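PDB 1W2W: methylthioribose-1-phosphate isomerase from Saccharomyces cerevisiae, which catalyses the isomerisation of 5-methylthioribose 1-phosphate to 5-methylthioribulose 1-phosphate, the first step from that sugar phosphate in methionine salvage. Local coordinates for residues Val20-Gln23 with Leu24-Pro27; Thr193-Gly196 with Val197-Leu201. One frame throughout, in Å; residues are numbered along the deposited sequence.

Contact 1 (20-27) is the turn leaving strand 17-21, the middle strand of a small three-stranded antiparallel sheet; contact 2 (193-201) is the first turns of helix 194-210, which ends this N-terminal piece of the isomerase. They follow one another along the chain and do not touch: their centres are about 22 Å apart and their nearest atoms about 11 Å. Both lie near Cys181, the predicted transition-state stabiliser, in the loop after strand 174-179: its side chain is about 9 Å from that of Gln23 and about 8 Å from that of Ala194. Each also meets another protein chain, so both lie near a predicted catalytic residue and at an interface.

Contact 1 of 2, residues Val20-Gln23 with Leu24-Pro27; sequences VLDQ and LLLP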
loop_
_atom_site.group_PDB
_atom_site.type_symbol
_atom_site.label_atom_id
_atom_site.label_comp_id
_atom_site.label_asym_id
_atom_site.label_seq_id
_atom_site.Cartn_x
_atom_site.Cartn_y
_atom_site.Cartn_z
ATOM N N VAL A 20 26.296 -2.771 11.370
ATOM C CA VAL A 20 25.278 -2.309 10.429
ATOM C C VAL A 20 24.018 -1.857 11.157
ATOM O O VAL A 20 23.664 -2.380 12.220
ATOM C CB VAL A 20 24.912 -3.386 9.395
ATOM C CG1 VAL A 20 26.132 -3.777 8.555
ATOM C CG2 VAL A 20 24.288 -4.605 10.090
ATOM N N LEU A 21 23.337 -0.869 10.595
ATOM C CA LEU A 21 22.086 -0.422 11.189
ATOM C C LEU A 21 21.052 -1.513 10.995
ATOM O O LEU A 21 20.966 -2.088 9.918
ATOM C CB LEU A 21 21.592 0.834 10.478
ATOM C CG LEU A 21 22.058 2.193 10.986
ATOM C CD1 LEU A 21 21.351 3.259 10.176
ATOM C CD2 LEU A 21 21.773 2.344 12.475
ATOM N N ASP A 22 20.250 -1.779 12.019
ATOM C CA ASP A 22 19.132 -2.700 11.838
ATOM C C ASP A 22 17.975 -1.955 11.168
ATOM O O ASP A 22 17.216 -1.212 11.818
ATOM C CB ASP A 22 18.684 -3.257 13.184
ATOM C CG ASP A 22 17.681 -4.375 13.036
ATOM O OD1 ASP A 22 17.019 -4.441 11.970
ATOM O OD2 ASP A 22 17.505 -5.240 13.927
ATOM N N GLN A 23 17.832 -2.148 9.861
ATOM C CA GLN A 23 16.854 -1.350 9.133
ATOM C C GLN A 23 15.421 -1.776 9.379
ATOM O O GLN A 23 14.491 -1.080 8.961
ATOM C CB GLN A 23 17.170 -1.341 7.643
ATOM C CG GLN A 23 18.531 -0.712 7.340
ATOM C CD GLN A 23 18.766 -0.573 5.854
ATOM O OE1 GLN A 23 17.895 -0.099 5.126
ATOM N NE2 GLN A 23 19.940 -0.999 5.392
ATOM N N LEU A 24 15.234 -2.910 10.046
ATOM C CA LEU A 24 13.898 -3.318 10.445
ATOM C C LEU A 24 13.343 -2.358 11.497
ATOM O O LEU A 24 12.130 -2.219 11.608
ATOM C CB LEU A 24 13.884 -4.748 11.008
ATOM C CG LEU A 24 14.294 -5.918 10.106
ATOM C CD1 LEU A 24 14.370 -7.161 10.976
ATOM C CD2 LEU A 24 13.281 -6.131 8.981
ATOM N N LEU A 25 14.228 -1.713 12.261
ATOM C CA LEU A 25 13.851 -0.938 13.442
ATOM C C LEU A 25 13.794 0.578 13.212
ATOM O O LEU A 25 13.310 1.329 14.071
ATOM C CB LEU A 25 14.800 -1.269 14.601
ATOM C CG LEU A 25 14.926 -2.767 14.916
ATOM C CD1 LEU A 25 15.852 -2.977 16.113
ATOM C CD2 LEU A 25 13.558 -3.393 15.175
ATOM N N LEU A 26 14.277 1.029 12.050
ATOM C CA LEU A 26 14.243 2.447 11.710
ATOM C C LEU A 26 12.798 2.873 11.424
ATOM O O LEU A 26 11.962 2.025 11.110
ATOM C CB LEU A 26 15.131 2.723 10.491
ATOM C CG LEU A 26 16.653 2.541 10.651
ATOM C CD1 LEU A 26 17.355 2.544 9.281
ATOM C CD2 LEU A 26 17.226 3.649 11.507
ATOM N N PRO A 27 12.483 4.163 11.509
ATOM C CA PRO A 27 13.428 5.231 11.839
ATOM C C PRO A 27 13.540 5.595 13.312
ATOM O O PRO A 27 14.442 6.364 13.660
ATOM C CB PRO A 27 12.844 6.423 11.076
ATOM C CG PRO A 27 11.368 6.200 11.156
ATOM C CD PRO A 27 11.137 4.692 11.228
#
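Asp22 holds the turn with two acceptors at once, its carboxylate and its own carbonyl. Leu24 N reaches Asp22 OD1 at 3.0 Å, closing an Asx turn; the donor comes from the anti side and lies 27° out of the carboxylate plane. Leu25 N meets Asp22 O at 3.1 Å, which closes a beta turn whose inner residues, Gln23 and Leu24, take backbone angles close to type I. Aspartate suits this first position because its side chain is just long enough to fold forward: CG stands anti to the backbone N (chi1 -171°), beside its own carbonyl, so carboxylate and carbonyl both face the amides that follow. Asp22 OD1 is further lined by Leu24 CB at 3.3 Å. The outer oxygen, Asp22 OD2, lies against Leu25 CD1 at 3.6 Å and is itself hydrogen-bonded to Gln49.

Leu26 supplies the apolar half of the contact. Its CG turns beside its own backbone N (chi1 -67°), which swings Leu26 CD1 back against the start of the turn, 4.0 Å from Gln23 CG. The same methyl, Leu26 CD1, meets Leu21 CD1 at 4.2 Å, the two leucine side chains crossing at about a right angle. Branched leucines fit here because a single terminal methyl can bridge strand end and loop. Gln23 offers its aliphatic stem to Leu26 and sends its amide the other way, in an extended chain, where OE1 accepts from Arg51 and NE2 makes a weak hydrogen bond to Leu186 O. A cis peptide then leads into Pro27.

The carbonyls of Gln23 and Leu26 each accept a hydrogen bond from a basic side chain of another protein chain. Upstream, Val20 and Leu21 pack on strand 32-34, and the turn starts the loop that leads from strand 17-21 to that partner.

Contact 2 of 2, residues Thr193-Gly196 with Val197-Leu201; sequences TALG and VIRSL
Arg199 lies back along the helix over Leu195, one turn earlier. Arg199 CB starts 3.5 Å from Leu195 O and equally near Gly196 O. Arg199 CG is closer still, 3.3 Å from Leu195 O, because it turns beside the backbone N (chi1 -76°); Arg199 CD then draws off to 3.8 Å from the same Leu195 O. From CG the chain runs extended to NE, which, like NH2, is salt-bridged to an acidic side chain of another protein chain. Arg199 CZ sits 3.9 Å from Leu195 CD2, a methyl placed over the centre of one guanidinium face. At the tip, NH1 is hydrogen-bonded to Tyr191 O. Arginine suits the place: its flat head can rest on an apolar methyl while its N-H groups serve charged and carbonyl partners.

The backbone here is the N-terminal end of helix 194-210, with Thr193 at the N-cap; strand 174-179, the Cys181 loop and this helix form a beta-alpha unit, consistent with the Rossmann-like fold of this family. Gly196 has no side chain to crowd Thr193 O. Successive i to i+4 bonds include Arg199 N to Leu195 O at 2.8 Å and Ser200 N to Gly196 O at 2.9 Å. Leu195 divides its two methyls: with CG anti to the backbone N (chi1 -159°), CD2 serves the guanidinium and Leu195 CD1 packs against Ile198 CD1 at 4.1 Å. The beta-branched Ile198 also leans on Val177 and Thr179 of strand 174-179. Small Ser200 fits against Ala159 of helix 129-168; its OG is hydrogen-bonded to Asp156 OD1 of that helix and to Tyr191 OH.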
loop_
_atom_site.group_PDB
_atom_site.type_symbol
_atom_site.label_atom_id
_atom_site.label_comp_id
_atom_site.label_asym_id
_atom_site.label_seq_id
_atom_site.Cartn_x
_atom_site.Cartn_y
_atom_site.Cartn_z
ATOM N N THR A 193 21.230 5.672 -5.401
ATOM C CA THR A 193 21.046 5.536 -6.838
ATOM C C THR A 193 19.877 6.415 -7.260
ATOM O O THR A 193 20.097 7.579 -7.564
ATOM C CB THR A 193 20.880 4.070 -7.251
ATOM O OG1 THR A 193 19.778 3.472 -6.543
ATOM C CG2 THR A 193 22.103 3.276 -6.814
ATOM N N ALA A 194 18.647 5.913 -7.262
ATOM C CA ALA A 194 17.535 6.807 -7.601
ATOM C C ALA A 194 17.480 7.998 -6.630
ATOM O O ALA A 194 17.263 9.131 -7.052
ATOM C CB ALA A 194 16.194 6.058 -7.651
ATOM N N LEU A 195 17.675 7.759 -5.336
ATOM C CA LEU A 195 17.679 8.873 -4.385
ATOM C C LEU A 195 18.894 9.775 -4.606
ATOM O O LEU A 195 18.839 10.961 -4.292
ATOM C CB LEU A 195 17.588 8.416 -2.922
ATOM C CG LEU A 195 17.096 9.503 -1.951
ATOM C CD1 LEU A 195 15.634 9.855 -2.230
ATOM C CD2 LEU A 195 17.257 9.038 -0.508
ATOM N N GLY A 196 19.967 9.217 -5.161
ATOM C CA GLY A 196 21.120 10.006 -5.582
ATOM C C GLY A 196 20.756 11.052 -6.624
ATOM O O GLY A 196 21.152 12.216 -6.538
ATOM N N VAL A 197 19.993 10.630 -7.621
ATOM C CA VAL A 197 19.534 11.543 -8.662
ATOM C C VAL A 197 18.678 12.632 -8.047
ATOM O O VAL A 197 18.789 13.804 -8.401
ATOM C CB VAL A 197 18.709 10.806 -9.737
ATOM C CG1 VAL A 197 18.089 11.818 -10.723
ATOM C CG2 VAL A 197 19.605 9.813 -10.480
ATOM N N ILE A 198 17.799 12.234 -7.131
ATOM C CA ILE A 198 16.946 13.194 -6.443
ATOM C C ILE A 198 17.794 14.175 -5.621
ATOM O O ILE A 198 17.536 15.392 -5.613
ATOM C CB ILE A 198 15.903 12.422 -5.609
ATOM C CG1 ILE A 198 14.827 11.859 -6.553
ATOM C CG2 ILE A 198 15.288 13.297 -4.508
ATOM C CD1 ILE A 198 14.069 10.677 -5.932
ATOM N N ARG A 199 18.828 13.660 -4.961
ATOM C CA ARG A 199 19.730 14.536 -4.225
ATOM C C ARG A 199 20.450 15.524 -5.128
ATOM O O ARG A 199 20.610 16.694 -4.763
ATOM C CB ARG A 199 20.730 13.731 -3.394
ATOM C CG ARG A 199 20.104 13.160 -2.142
ATOM C CD ARG A 199 20.985 12.142 -1.421
ATOM N NE ARG A 199 20.516 11.964 -0.046
ATOM C CZ ARG A 199 20.571 10.820 0.626
ATOM N NH1 ARG A 199 21.084 9.734 0.052
ATOM N NH2 ARG A 199 20.126 10.768 1.876
ATOM N N SER A 200 20.893 15.057 -6.292
ATOM C CA SER A 200 21.532 15.942 -7.269
ATOM C C SER A 200 20.574 16.997 -7.800
ATOM O O SER A 200 20.937 18.179 -7.931
ATOM C CB SER A 200 22.127 15.143 -8.428
ATOM O OG SER A 200 23.208 14.346 -7.965
ATOM N N LEU A 201 19.347 16.574 -8.090
ATOM C CA LEU A 201 18.307 17.517 -8.486
ATOM C C LEU A 201 18.046 18.563 -7.400
ATOM O O LEU A 201 17.824 19.747 -7.692
ATOM C CB LEU A 201 17.028 16.768 -8.866
ATOM C CG LEU A 201 17.050 16.086 -10.244
ATOM C CD1 LEU A 201 15.810 15.198 -10.393
ATOM C CD2 LEU A 201 17.085 17.135 -11.378
#